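Local structure of C2 toxin component I (Clostridium botulinum, 2J3X) at residues F104-L109 / V160-K165; L109-S114 / D130-Q135; I137-T142 / K399-T404; E196-T201 / I209-S214. The protein serves as the enzymatic component of the binary C2 toxin, an ADP-ribosyltransferase that modifies actin. The protein carries 2 engineered substitutions. All blocks are in the same frame, centred on the assembly; numbering follows the deposited sequence. Where two conformers were deposited one is given.

Overall arrangement
Contacts 1, 2 and 4 lie in the N-terminal ADP-ribosyltransferase-like half. Contact 3 ties it to the C-terminal half, which probably carries the transferase activity, as in related binary toxins. Contacts 1 and 2 share Leu-109, and their centres are about 10 Å apart. Contact 4 is the hairpin beside strand 162-168, also with its centre about 10 Å from that of contact 1. Helix 126-136 of contact 2 leans on this hairpin through Val-132 and Arg-133. Contact 3 has its centre about 11 Å from that of contact 2. Its Arg-402 also bonds Glu-108 O of contact 1. A sulfate at contact 2 and a glycerol about 5 Å from the Arg-402 side chain probably come from the crystallisation liquor.

Contact 1 of 4, residues F104-L109 / V160-K165; sequences FTPKEL and VPVIVK
Pro-106 packs against three consecutive residues of the other segment, Val-160 to Val-162. This is the tight part of the contact. Its CD lies 3.7 Å from Val-160 CG1 and 3.8 Å from Val-162 CG2. Pro-106 and Val-162 run past each other in opposite directions, while Val-160 meets the proline at a slant. Val-162 holds CG1 anti to its carbonyl carbon (chi1 -53°); this leaves CG2 between N and the carbonyl carbon, facing the proline ring. Further along the strand the packing is looser but buried. Val-164 CG2 touches Leu-109 CD1 and Phe-104 CB, each at 4.1 Å. Ile-193 of strand 191-203 adds to this apolar patch. No direct hydrogen bond joins the segments. Instead a water donates to Val-162 O at 2.9 Å; its leg to Phe-104 O is unusually short and so less certain. Thr-105 lies on the partly exposed side and turns away from the strand. Its N donates to Glu-108 OE1 over 3.0 Å, and Glu-108 N returns a weak bond to Thr-105 OG1. These bonds close the turn on itself. The result is a loop with a short 3-10 turn laid over one strand of the mixed beta sheet in the N-terminal ADP-ribosyltransferase-like domain.

Contact 2 of 4, residues L109-S114 / D130-Q135; sequences LGINFS and DKVRQQ. With SO4 (sulfate ion), chain Q.
Lys-131, lying over the ring of Phe-113, donates from NZ to O2 of a sulfate ion over 2.8 Å. The sulfate probably comes from the crystallisation liquor. The lysine chain is extended until its last torsion (chi4 68°), where it bends and sends the ammonium group to the anion. Its CE stands 3.5 Å from the centroid of the Phe-113 ring, almost on the ring normal, in a CH-pi contact. NZ makes a cation-pi contact at 4.6 Å from the same centroid. The loop stacks its own Ile-111 CG2 on the opposite face. At the ring edge Val-132 CG2 lies 3.8 Å from Phe-113 CE1. Gln-135 OE1 lies in the ring plane, 3.4 Å from Phe-113 CE2, with its amide nearly perpendicular to the ring (82°). The other end of that amide, NE2, reaches Gly-110 O at 2.8 Å, but the bond is strongly bent (115°) and weak. The side chains of Ile-111 and Val-132 cross at about a right angle, with Ile-111 CD1 4.2 Å from Val-132 CG1. The ammonium group thus has the ring face and the sulfate as neighbours. Both would be expected to stabilise its positive charge, though the sulfate part may hold only in the crystal.

Contact 3 of 4, residues I137-T142 / K399-T404; sequences INQEYT and KIFRIT
The side-chain amide of Gln-139 lies flat on the ring of Phe-401. The two planes are only 2° apart, and Gln-139 CD sits 3.5 Å above the plane, over the ring centre. A bend at chi2 (57°) brings the amide over the ring, and chi3 (-92°) turns it flat. Its polar ends are held elsewhere: OE1 accepts from Glu-140 N and Arg-368, and NE2 donates to Glu-424. These bonds fix the rotation of the stacked group. Phe-401 also turns its edge toward the face of Tyr-141 in an offset edge-to-face pair, with centroids 5.9 Å apart. The nearest atoms there are Tyr-141 CE1 and Phe-401 CD1, at 3.8 Å. Arg-402 passes the edge of the tyrosine ring with its CD. Its guanidinium then grips Thr-142 O end-on with two nitrogens. NH2 meets this oxygen in the carbonyl plane, on a lone pair, at 2.8 Å. NH1 comes from above that plane at 3.0 Å. The oxygen itself lies in the guanidinium plane. Asp-422 pairs with NH2 and Glu-108 O takes NH1, so this buried charge has several partners. A water also links Tyr-141 OH, at 2.7 Å, to Phe-401 O. Phe-401 and Arg-402 both face Asp-422 and form a classic beta bulge, here at the seam between the two ADP-ribosyltransferase-like halves.

Contact 4 of 4, residues E196-T201 / I209-S214; sequences ESAIIT and ILIEGS
Two turns of the same sense in Glu-196 (chi1 -56°, chi2 -74°) curl its carboxylate round to Ser-214. OE2 ends 3.1 Å from Ser-214 OG, but the bond is not certain, because the hydroxyl could instead donate to a different acceptor. Ser-197 OG stands between its own backbone N and carbonyl carbon. There it lies 3.3 Å from CG of Glu-212, the residue paired with it across the strands. The backbones run antiparallel. Glu-196 N donates to Glu-212 O over 2.7 Å in a nearly straight bond (170°). Ser-197 N reaches the same oxygen weakly, at 3.4 Å. Two residues therefore face one, which makes a classic beta bulge. Beyond it the ladder is regular. Ile-199 and Leu-210 exchange both backbone bonds, and the shorter, Leu-210 N to Ile-199 O, is 2.8 Å. Their side chains lie side by side, and Thr-201 CG2 closes on Leu-210 CB at 3.9 Å. A water bound to Leu-210 O also touches Ser-197 OG weakly. On the other face Ala-198 CB meets Ile-209 CG2 at 3.8 Å. That face, with Ile-200 and Ile-211, is covered by helix 126-136. Strands 191-203 and 206-216 thus form a bulged antiparallel beta hairpin within the mixed sheet of the N-terminal domain.

Contact 1 of 4, residues F104-L109 / V160-K165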
loop_
_atom_site.group_PDB
_atom_site.type_symbol
_atom_site.label_atom_id
_atom_site.label_comp_id
_atom_site.label_asym_id
_atom_site.label_seq_id
_atom_site.Cartn_x
_atom_site.Cartn_y
_atom_site.Cartn_z
ATOM N N PHE A 104 9.976 -8.575 3.994
ATOM C CA PHE A 104 8.506 -8.836 4.153
ATOM C C PHE A 104 8.326 -9.959 5.140
ATOM O O PHE A 104 8.932 -11.041 4.946
ATOM C CB PHE A 104 7.794 -9.244 2.863
ATOM C CG PHE A 104 7.471 -8.117 1.975
ATOM C CD1 PHE A 104 8.447 -7.583 1.101
ATOM C CD2 PHE A 104 6.171 -7.636 1.920
ATOM C CE1 PHE A 104 8.127 -6.530 0.253
ATOM C CE2 PHE A 104 5.862 -6.555 1.119
ATOM C CZ PHE A 104 6.821 -6.006 0.276
ATOM N N THR A 105 7.492 -9.742 6.164
ATOM C CA THR A 105 7.045 -10.824 7.059
ATOM C C THR A 105 5.789 -11.480 6.533
ATOM O O THR A 105 5.139 -10.921 5.616
ATOM C CB THR A 105 6.703 -10.253 8.467
ATOM O OG1 THR A 105 5.650 -9.315 8.306
ATOM C CG2 THR A 105 7.919 -9.532 9.044
ATOM N N PRO A 106 5.397 -12.659 7.086
ATOM C CA PRO A 106 4.099 -13.218 6.653
ATOM C C PRO A 106 2.945 -12.221 6.777
ATOM O O PRO A 106 2.154 -12.135 5.845
ATOM C CB PRO A 106 3.894 -14.426 7.577
ATOM C CG PRO A 106 5.349 -14.865 7.927
ATOM C CD PRO A 106 6.127 -13.561 8.016
ATOM N N LYS A 107 2.872 -11.464 7.877
ATOM C CA LYS A 107 1.720 -10.522 8.022
ATOM C C LYS A 107 1.677 -9.530 6.871
ATOM O O LYS A 107 0.594 -9.174 6.400
ATOM C CB LYS A 107 1.764 -9.715 9.345
ATOM C CG LYS A 107 1.278 -10.484 10.525
ATOM C CD LYS A 107 1.695 -9.765 11.805
ATOM C CE LYS A 107 1.218 -10.582 13.024
ATOM N NZ LYS A 107 1.247 -9.843 14.345
ATOM N N GLU A 108 2.854 -9.071 6.422
ATOM C CA GLU A 108 2.945 -8.135 5.289
ATOM C C GLU A 108 2.637 -8.726 3.913
ATOM O O GLU A 108 2.575 -7.993 2.911
ATOM C CB GLU A 108 4.352 -7.505 5.260
ATOM C CG GLU A 108 4.671 -6.724 6.510
ATOM C CD GLU A 108 6.043 -6.089 6.398
ATOM O OE1 GLU A 108 7.031 -6.826 6.493
ATOM O OE2 GLU A 108 6.117 -4.859 6.171
ATOM N N LEU A 109 2.502 -10.062 3.854
ATOM C CA LEU A 109 2.003 -10.765 2.674
ATOM C C LEU A 109 0.555 -11.172 2.907
ATOM O O LEU A 109 0.047 -12.024 2.222
ATOM C CB LEU A 109 2.887 -12.018 2.398
ATOM C CG LEU A 109 4.345 -11.683 2.127
ATOM C CD1 LEU A 109 5.166 -12.977 2.106
ATOM C CD2 LEU A 109 4.544 -10.922 0.789
ATOM N N VAL A 160 11.270 -16.097 11.492
ATOM C CA VAL A 160 10.284 -15.664 10.478
ATOM C C VAL A 160 10.313 -16.771 9.412
ATOM O O VAL A 160 11.365 -17.019 8.839
ATOM C CB VAL A 160 10.667 -14.303 9.883
ATOM C CG1 VAL A 160 9.715 -13.920 8.710
ATOM C CG2 VAL A 160 10.640 -13.175 10.998
ATOM N N PRO A 161 9.200 -17.511 9.233
ATOM C CA PRO A 161 9.204 -18.744 8.450
ATOM C C PRO A 161 9.084 -18.563 6.930
ATOM O O PRO A 161 8.959 -19.543 6.232
ATOM C CB PRO A 161 8.001 -19.502 9.003
ATOM C CG PRO A 161 7.032 -18.385 9.350
ATOM C CD PRO A 161 7.901 -17.336 9.969
ATOM N N VAL A 162 9.094 -17.317 6.459
ATOM C CA VAL A 162 9.174 -17.053 5.000
ATOM C C VAL A 162 10.391 -16.209 4.685
ATOM O O VAL A 162 10.844 -15.378 5.513
ATOM C CB VAL A 162 7.891 -16.357 4.445
ATOM C CG1 VAL A 162 6.668 -17.198 4.862
ATOM C CG2 VAL A 162 7.825 -14.904 4.922
ATOM N N ILE A 163 10.911 -16.397 3.477
ATOM C CA ILE A 163 12.077 -15.627 2.979
ATOM C C ILE A 163 11.623 -15.154 1.609
ATOM O O ILE A 163 11.140 -15.944 0.835
ATOM C CB ILE A 163 13.350 -16.506 2.856
ATOM C CG1 ILE A 163 13.866 -16.966 4.235
ATOM C CG2 ILE A 163 14.501 -15.731 2.208
ATOM C CD1 ILE A 163 14.773 -18.158 4.080
ATOM N N VAL A 164 11.751 -13.851 1.317
ATOM C CA VAL A 164 11.401 -13.344 0.033
ATOM C C VAL A 164 12.632 -12.861 -0.695
ATOM O O VAL A 164 13.260 -11.920 -0.246
ATOM C CB VAL A 164 10.380 -12.154 0.204
ATOM C CG1 VAL A 164 9.900 -11.637 -1.164
ATOM C CG2 VAL A 164 9.163 -12.646 1.051
ATOM N N LYS A 165 12.969 -13.537 -1.786
ATOM C CA LYS A 165 14.209 -13.247 -2.573
ATOM C C LYS A 165 13.778 -12.533 -3.861
ATOM O O LYS A 165 12.756 -12.900 -4.457
ATOM C CB LYS A 165 14.894 -14.573 -2.928
ATOM C CG LYS A 165 16.246 -14.424 -3.594
ATOM C CD LYS A 165 16.893 -15.811 -3.794
ATOM C CE LYS A 165 18.205 -15.681 -4.451
ATOM N NZ LYS A 165 18.721 -17.115 -4.561
HETATM O O HOH W 1 10.934 -12.519 5.260
#

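Contact 2 of 4, residues L109-S114 / D130-Q135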
loop_
_atom_site.group_PDB
_atom_site.type_symbol
_atom_site.label_atom_id
_atom_site.label_comp_id
_atom_site.label_asym_id
_atom_site.label_seq_id
_atom_site.Cartn_x
_atom_site.Cartn_y
_atom_site.Cartn_z
ATOM N N LEU A 109 2.502 -10.062 3.854
ATOM C CA LEU A 109 2.003 -10.765 2.674
ATOM C C LEU A 109 0.555 -11.172 2.907
ATOM O O LEU A 109 0.047 -12.024 2.222
ATOM C CB LEU A 109 2.887 -12.018 2.398
ATOM C CG LEU A 109 4.345 -11.683 2.127
ATOM C CD1 LEU A 109 5.166 -12.977 2.106
ATOM C CD2 LEU A 109 4.544 -10.922 0.789
ATOM N N GLY A 110 -0.090 -10.572 3.914
ATOM C CA GLY A 110 -1.474 -10.942 4.237
ATOM C C GLY A 110 -1.704 -12.350 4.775
ATOM O O GLY A 110 -2.809 -12.893 4.646
ATOM N N ILE A 111 -0.675 -12.927 5.396
ATOM C CA ILE A 111 -0.745 -14.295 5.924
ATOM C C ILE A 111 -0.853 -14.236 7.413
ATOM O O ILE A 111 0.076 -13.792 8.128
ATOM C CB ILE A 111 0.504 -15.137 5.520
ATOM C CG1 ILE A 111 0.553 -15.292 3.999
ATOM C CG2 ILE A 111 0.543 -16.496 6.332
ATOM C CD1 ILE A 111 1.943 -15.960 3.585
ATOM N N ASN A 112 -2.037 -14.639 7.890
ATOM C CA ASN A 112 -2.292 -14.603 9.315
ATOM C C ASN A 112 -2.374 -15.994 9.916
ATOM O O ASN A 112 -2.663 -16.111 11.095
ATOM C CB ASN A 112 -3.594 -13.845 9.607
ATOM C CG ASN A 112 -3.547 -12.404 9.082
ATOM O OD1 ASN A 112 -2.549 -11.705 9.274
ATOM N ND2 ASN A 112 -4.636 -11.969 8.468
ATOM N N PHE A 113 -2.078 -17.019 9.124
ATOM C CA PHE A 113 -2.119 -18.417 9.600
ATOM C C PHE A 113 -0.694 -18.888 9.771
ATOM O O PHE A 113 0.239 -18.269 9.255
ATOM C CB PHE A 113 -2.858 -19.352 8.628
ATOM C CG PHE A 113 -2.382 -19.241 7.199
ATOM C CD1 PHE A 113 -1.325 -20.004 6.723
ATOM C CD2 PHE A 113 -3.013 -18.356 6.334
ATOM C CE1 PHE A 113 -0.915 -19.853 5.385
ATOM C CE2 PHE A 113 -2.605 -18.221 5.018
ATOM C CZ PHE A 113 -1.584 -18.981 4.536
ATOM N N SER A 114 -0.519 -20.007 10.467
ATOM C CA SER A 114 0.829 -20.449 10.825
ATOM C C SER A 114 1.443 -21.246 9.680
ATOM O O SER A 114 0.737 -21.840 8.838
ATOM C CB SER A 114 0.794 -21.351 12.073
ATOM O OG SER A 114 -0.192 -22.359 11.881
ATOM N N ASP A 130 1.087 -25.259 -0.330
ATOM C CA ASP A 130 0.079 -25.066 -1.345
ATOM C C ASP A 130 -0.926 -23.943 -1.024
ATOM O O ASP A 130 -1.340 -23.165 -1.911
ATOM C CB ASP A 130 -0.664 -26.394 -1.582
ATOM C CG ASP A 130 0.227 -27.451 -2.249
ATOM O OD1 ASP A 130 1.344 -27.133 -2.714
ATOM O OD2 ASP A 130 -0.227 -28.616 -2.329
ATOM N N LYS A 131 -1.333 -23.866 0.241
ATOM C CA LYS A 131 -2.230 -22.802 0.695
ATOM C C LYS A 131 -1.584 -21.427 0.502
ATOM O O LYS A 131 -2.237 -20.488 -0.003
ATOM C CB LYS A 131 -2.558 -23.062 2.164
ATOM C CG LYS A 131 -3.378 -21.998 2.819
ATOM C CD LYS A 131 -3.712 -22.449 4.245
ATOM C CE LYS A 131 -4.497 -21.368 4.954
ATOM N NZ LYS A 131 -5.825 -21.188 4.411
ATOM N N VAL A 132 -0.303 -21.304 0.870
ATOM C CA VAL A 132 0.457 -20.046 0.663
ATOM C C VAL A 132 0.532 -19.728 -0.832
ATOM O O VAL A 132 0.235 -18.593 -1.216
ATOM C CB VAL A 132 1.885 -20.147 1.271
ATOM C CG1 VAL A 132 2.764 -18.961 0.793
ATOM C CG2 VAL A 132 1.837 -20.158 2.820
ATOM N N ARG A 133 0.897 -20.721 -1.670
ATOM C CA ARG A 133 0.946 -20.512 -3.133
ATOM C C ARG A 133 -0.393 -20.000 -3.674
ATOM O O ARG A 133 -0.439 -19.026 -4.431
ATOM C CB ARG A 133 1.279 -21.816 -3.837
ATOM C CG ARG A 133 2.748 -22.166 -3.766
ATOM C CD ARG A 133 2.927 -23.607 -4.287
ATOM N NE ARG A 133 4.340 -23.964 -4.403
ATOM C CZ ARG A 133 4.773 -25.195 -4.694
ATOM N NH1 ARG A 133 3.891 -26.206 -4.806
ATOM N NH2 ARG A 133 6.078 -25.435 -4.817
ATOM N N GLN A 134 -1.490 -20.625 -3.273
ATOM C CA GLN A 134 -2.781 -20.206 -3.811
ATOM C C GLN A 134 -3.134 -18.775 -3.376
ATOM O O GLN A 134 -3.696 -17.985 -4.152
ATOM C CB GLN A 134 -3.876 -21.221 -3.450
ATOM C CG GLN A 134 -3.750 -22.522 -4.257
ATOM C CD GLN A 134 -3.554 -22.230 -5.768
ATOM O OE1 GLN A 134 -4.427 -21.644 -6.419
ATOM N NE2 GLN A 134 -2.383 -22.578 -6.296
ATOM N N GLN A 135 -2.755 -18.394 -2.159
ATOM C CA GLN A 135 -3.138 -17.048 -1.707
ATOM C C GLN A 135 -2.219 -15.945 -2.261
ATOM O O GLN A 135 -2.697 -14.843 -2.626
ATOM C CB GLN A 135 -3.081 -17.050 -0.201
ATOM C CG GLN A 135 -3.311 -15.711 0.424
ATOM C CD GLN A 135 -3.493 -15.825 1.937
ATOM O OE1 GLN A 135 -4.169 -16.738 2.415
ATOM N NE2 GLN A 135 -2.933 -14.884 2.661
HETATM S S SO4 Q . -7.246 -19.036 7.256
HETATM O O1 SO4 Q . -6.877 -17.821 7.964
HETATM O O2 SO4 Q . -6.650 -18.953 5.926
HETATM O O3 SO4 Q . -6.634 -20.123 8.056
HETATM O O4 SO4 Q . -8.669 -19.185 7.067
#

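Contact 3 of 4, residues I137-T142 / K399-T404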
loop_
_atom_site.group_PDB
_atom_site.type_symbol
_atom_site.label_atom_id
_atom_site.label_comp_id
_atom_site.label_asym_id
_atom_site.label_seq_id
_atom_site.Cartn_x
_atom_site.Cartn_y
_atom_site.Cartn_z
ATOM N N ILE A 137 0.558 -16.036 -4.819
ATOM C CA ILE A 137 1.255 -15.972 -6.140
ATOM C C ILE A 137 0.476 -15.029 -7.037
ATOM O O ILE A 137 -0.748 -15.091 -7.095
ATOM C CB ILE A 137 1.334 -17.390 -6.792
ATOM C CG1 ILE A 137 2.276 -18.282 -5.950
ATOM C CG2 ILE A 137 1.782 -17.322 -8.250
ATOM C CD1 ILE A 137 3.556 -17.714 -5.809
ATOM N N ASN A 138 1.198 -14.116 -7.676
ATOM C CA ASN A 138 0.635 -13.077 -8.518
ATOM C C ASN A 138 -0.263 -12.044 -7.784
ATOM O O ASN A 138 -1.017 -11.292 -8.417
ATOM C CB ASN A 138 -0.141 -13.686 -9.662
ATOM C CG ASN A 138 0.008 -12.891 -10.911
ATOM O OD1 ASN A 138 0.829 -11.972 -10.968
ATOM N ND2 ASN A 138 -0.793 -13.197 -11.925
ATOM N N GLN A 139 -0.228 -12.045 -6.454
ATOM C CA GLN A 139 -0.804 -10.942 -5.704
ATOM C C GLN A 139 0.278 -9.890 -5.537
ATOM O O GLN A 139 1.471 -10.195 -5.681
ATOM C CB GLN A 139 -1.280 -11.422 -4.311
ATOM C CG GLN A 139 -1.968 -10.294 -3.495
ATOM C CD GLN A 139 -3.137 -9.701 -4.234
ATOM O OE1 GLN A 139 -2.995 -8.714 -4.964
ATOM N NE2 GLN A 139 -4.303 -10.341 -4.102
ATOM N N GLU A 140 -0.101 -8.641 -5.278
ATOM C CA GLU A 140 0.914 -7.570 -5.221
ATOM C C GLU A 140 0.863 -6.871 -3.883
ATOM O O GLU A 140 -0.206 -6.354 -3.462
ATOM C CB GLU A 140 0.660 -6.583 -6.351
ATOM C CG GLU A 140 1.729 -5.487 -6.458
ATOM C CD GLU A 140 1.599 -4.707 -7.754
ATOM O OE1 GLU A 140 0.455 -4.523 -8.245
ATOM O OE2 GLU A 140 2.641 -4.268 -8.280
ATOM N N TYR A 141 1.996 -6.869 -3.189
ATOM C CA TYR A 141 2.054 -6.396 -1.789
ATOM C C TYR A 141 2.995 -5.220 -1.664
ATOM O O TYR A 141 4.209 -5.360 -1.827
ATOM C CB TYR A 141 2.584 -7.521 -0.906
ATOM C CG TYR A 141 1.681 -8.732 -0.923
ATOM C CD1 TYR A 141 0.519 -8.786 -0.142
ATOM C CD2 TYR A 141 2.018 -9.859 -1.727
ATOM C CE1 TYR A 141 -0.302 -9.934 -0.164
ATOM C CE2 TYR A 141 1.220 -10.987 -1.754
ATOM C CZ TYR A 141 0.062 -11.031 -0.955
ATOM O OH TYR A 141 -0.734 -12.165 -0.977
ATOM N N THR A 142 2.459 -4.039 -1.355
ATOM C CA THR A 142 3.291 -2.853 -1.334
ATOM C C THR A 142 4.015 -2.654 -0.005
ATOM O O THR A 142 3.413 -2.755 1.098
ATOM C CB THR A 142 2.373 -1.613 -1.607
ATOM O OG1 THR A 142 1.613 -1.889 -2.788
ATOM C CG2 THR A 142 3.194 -0.298 -1.743
ATOM N N LYS A 399 -12.396 -7.765 -2.538
ATOM C CA LYS A 399 -11.947 -8.749 -1.577
ATOM C C LYS A 399 -10.704 -8.161 -0.918
ATOM O O LYS A 399 -9.785 -7.736 -1.611
ATOM C CB LYS A 399 -11.562 -10.070 -2.286
ATOM C CG LYS A 399 -11.113 -11.131 -1.304
ATOM C CD LYS A 399 -11.243 -12.557 -1.985
ATOM C CE LYS A 399 -10.325 -13.590 -1.334
ATOM N NZ LYS A 399 -10.925 -14.346 -0.169
ATOM N N ILE A 400 -10.706 -8.061 0.423
ATOM C CA ILE A 400 -9.562 -7.629 1.166
ATOM C C ILE A 400 -8.501 -8.681 1.174
ATOM O O ILE A 400 -8.780 -9.839 1.501
ATOM C CB ILE A 400 -9.979 -7.374 2.668
ATOM C CG1 ILE A 400 -11.096 -6.298 2.623
ATOM C CG2 ILE A 400 -8.795 -6.947 3.493
ATOM C CD1 ILE A 400 -11.769 -6.031 4.054
ATOM N N PHE A 401 -7.290 -8.276 0.815
ATOM C CA PHE A 401 -6.197 -9.243 0.859
ATOM C C PHE A 401 -5.079 -8.875 1.810
ATOM O O PHE A 401 -4.187 -9.707 2.057
ATOM C CB PHE A 401 -5.727 -9.558 -0.598
ATOM C CG PHE A 401 -5.018 -8.411 -1.260
ATOM C CD1 PHE A 401 -3.604 -8.183 -1.004
ATOM C CD2 PHE A 401 -5.721 -7.534 -2.107
ATOM C CE1 PHE A 401 -2.939 -7.072 -1.617
ATOM C CE2 PHE A 401 -5.040 -6.410 -2.718
ATOM C CZ PHE A 401 -3.685 -6.182 -2.450
ATOM N N ARG A 402 -5.084 -7.668 2.391
ATOM C CA ARG A 402 -4.113 -7.369 3.446
ATOM C C ARG A 402 -4.588 -6.111 4.152
ATOM O O ARG A 402 -5.245 -5.259 3.545
ATOM C CB ARG A 402 -2.732 -7.089 2.813
ATOM C CG ARG A 402 -1.619 -6.864 3.847
ATOM C CD ARG A 402 -0.242 -6.679 3.115
ATOM N NE ARG A 402 -0.229 -5.402 2.370
ATOM C CZ ARG A 402 0.873 -4.699 2.052
ATOM N NH1 ARG A 402 2.096 -5.174 2.343
ATOM N NH2 ARG A 402 0.736 -3.497 1.470
ATOM N N ILE A 403 -4.261 -6.022 5.430
ATOM C CA ILE A 403 -4.646 -4.896 6.256
ATOM C C ILE A 403 -3.436 -4.555 7.054
ATOM O O ILE A 403 -2.884 -5.385 7.809
ATOM C CB ILE A 403 -5.832 -5.254 7.228
ATOM C CG1 ILE A 403 -7.054 -5.629 6.421
ATOM C CG2 ILE A 403 -6.182 -4.009 8.107
ATOM C CD1 ILE A 403 -8.087 -6.453 7.258
ATOM N N THR A 404 -3.005 -3.306 6.896
ATOM C CA THR A 404 -1.786 -2.809 7.513
ATOM C C THR A 404 -2.062 -1.700 8.544
ATOM O O THR A 404 -2.602 -0.665 8.176
ATOM C CB THR A 404 -0.894 -2.192 6.408
ATOM O OG1 THR A 404 -0.568 -3.246 5.456
ATOM C CG2 THR A 404 0.397 -1.731 7.047
HETATM O O HOH W 2 -3.044 -12.174 0.396
#

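Contact 4 of 4, residues E196-T201 / I209-S214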
loop_
_atom_site.group_PDB
_atom_site.type_symbol
_atom_site.label_atom_id
_atom_site.label_comp_id
_atom_site.label_asym_id
_atom_site.label_seq_id
_atom_site.Cartn_x
_atom_site.Cartn_y
_atom_site.Cartn_z
ATOM N N GLU A 196 6.171 -14.891 -7.289
ATOM C CA GLU A 196 6.040 -15.644 -8.538
ATOM C C GLU A 196 6.122 -17.151 -8.335
ATOM O O GLU A 196 5.510 -17.890 -9.132
ATOM C CB GLU A 196 7.105 -15.180 -9.537
ATOM C CG GLU A 196 7.056 -13.638 -9.824
ATOM C CD GLU A 196 5.906 -13.171 -10.698
ATOM O OE1 GLU A 196 5.032 -14.002 -11.085
ATOM O OE2 GLU A 196 5.863 -11.939 -11.005
ATOM N N SER A 197 6.810 -17.583 -7.277
ATOM C CA SER A 197 6.912 -19.019 -6.938
ATOM C C SER A 197 7.243 -19.156 -5.467
ATOM O O SER A 197 7.705 -18.220 -4.850
ATOM C CB SER A 197 8.001 -19.730 -7.755
ATOM O OG SER A 197 9.258 -19.149 -7.519
ATOM N N ALA A 198 6.975 -20.336 -4.924
ATOM C CA ALA A 198 7.274 -20.604 -3.528
ATOM C C ALA A 198 7.633 -22.068 -3.384
ATOM O O ALA A 198 6.953 -22.934 -3.965
ATOM C CB ALA A 198 6.052 -20.300 -2.671
ATOM N N ILE A 199 8.668 -22.326 -2.617
ATOM C CA ILE A 199 9.088 -23.724 -2.306
ATOM C C ILE A 199 9.394 -23.806 -0.832
ATOM O O ILE A 199 9.617 -22.777 -0.191
ATOM C CB ILE A 199 10.316 -24.183 -3.128
ATOM C CG1 ILE A 199 11.548 -23.335 -2.776
ATOM C CG2 ILE A 199 9.964 -24.210 -4.612
ATOM C CD1 ILE A 199 12.918 -23.924 -3.363
ATOM N N ILE A 200 9.423 -25.025 -0.306
ATOM C CA ILE A 200 9.966 -25.236 1.025
ATOM C C ILE A 200 11.461 -25.457 0.881
ATOM O O ILE A 200 11.908 -26.181 -0.033
ATOM C CB ILE A 200 9.305 -26.428 1.778
ATOM C CG1 ILE A 200 7.845 -26.077 2.101
ATOM C CG2 ILE A 200 10.049 -26.713 3.096
ATOM C CD1 ILE A 200 6.917 -27.334 2.252
ATOM N N THR A 201 12.216 -24.777 1.720
ATOM C CA THR A 201 13.674 -24.922 1.785
ATOM C C THR A 201 14.181 -25.060 3.229
ATOM O O THR A 201 13.554 -24.583 4.171
ATOM C CB THR A 201 14.427 -23.759 1.084
ATOM O OG1 THR A 201 15.784 -24.183 0.849
ATOM C CG2 THR A 201 14.453 -22.489 1.971
ATOM N N ILE A 209 9.432 -21.205 3.918
ATOM C CA ILE A 209 8.930 -21.062 2.556
ATOM C C ILE A 209 9.788 -19.962 1.885
ATOM O O ILE A 209 9.823 -18.809 2.344
ATOM C CB ILE A 209 7.442 -20.680 2.521
ATOM C CG1 ILE A 209 6.593 -21.880 3.019
ATOM C CG2 ILE A 209 6.998 -20.343 1.043
ATOM C CD1 ILE A 209 5.065 -21.581 3.096
ATOM N N LEU A 210 10.485 -20.343 0.800
ATOM C CA LEU A 210 11.330 -19.411 0.034
ATOM C C LEU A 210 10.471 -18.962 -1.133
ATOM O O LEU A 210 10.038 -19.762 -1.970
ATOM C CB LEU A 210 12.589 -20.125 -0.467
ATOM C CG LEU A 210 13.507 -19.305 -1.387
ATOM C CD1 LEU A 210 14.109 -18.069 -0.634
ATOM C CD2 LEU A 210 14.615 -20.291 -1.902
ATOM N N ILE A 211 10.251 -17.660 -1.177
ATOM C CA ILE A 211 9.407 -17.048 -2.191
ATOM C C ILE A 211 10.296 -16.267 -3.116
ATOM O O ILE A 211 11.101 -15.431 -2.655
ATOM C CB ILE A 211 8.382 -16.089 -1.540
ATOM C CG1 ILE A 211 7.458 -16.855 -0.584
ATOM C CG2 ILE A 211 7.630 -15.249 -2.649
ATOM C CD1 ILE A 211 6.778 -15.940 0.442
ATOM N N GLU A 212 10.172 -16.525 -4.415
ATOM C CA GLU A 212 10.811 -15.655 -5.421
ATOM C C GLU A 212 9.785 -14.596 -5.815
ATOM O O GLU A 212 8.689 -14.915 -6.286
ATOM C CB GLU A 212 11.157 -16.446 -6.689
ATOM C CG GLU A 212 12.051 -17.647 -6.470
ATOM C CD GLU A 212 13.434 -17.300 -5.893
ATOM O OE1 GLU A 212 13.933 -16.158 -6.115
ATOM O OE2 GLU A 212 14.013 -18.208 -5.230
ATOM N N GLY A 213 10.138 -13.339 -5.599
ATOM C CA GLY A 213 9.209 -12.230 -5.941
ATOM C C GLY A 213 9.782 -11.269 -6.938
ATOM O O GLY A 213 11.015 -11.075 -6.994
ATOM N N SER A 214 8.906 -10.622 -7.704
ATOM C CA SER A 214 9.360 -9.573 -8.626
ATOM C C SER A 214 9.118 -8.253 -7.980
ATOM O O SER A 214 8.050 -8.026 -7.438
ATOM C CB SER A 214 8.545 -9.528 -9.959
ATOM O OG SER A 214 8.707 -10.738 -10.625
HETATM O O HOH W 3 10.764 -20.210 -4.660
#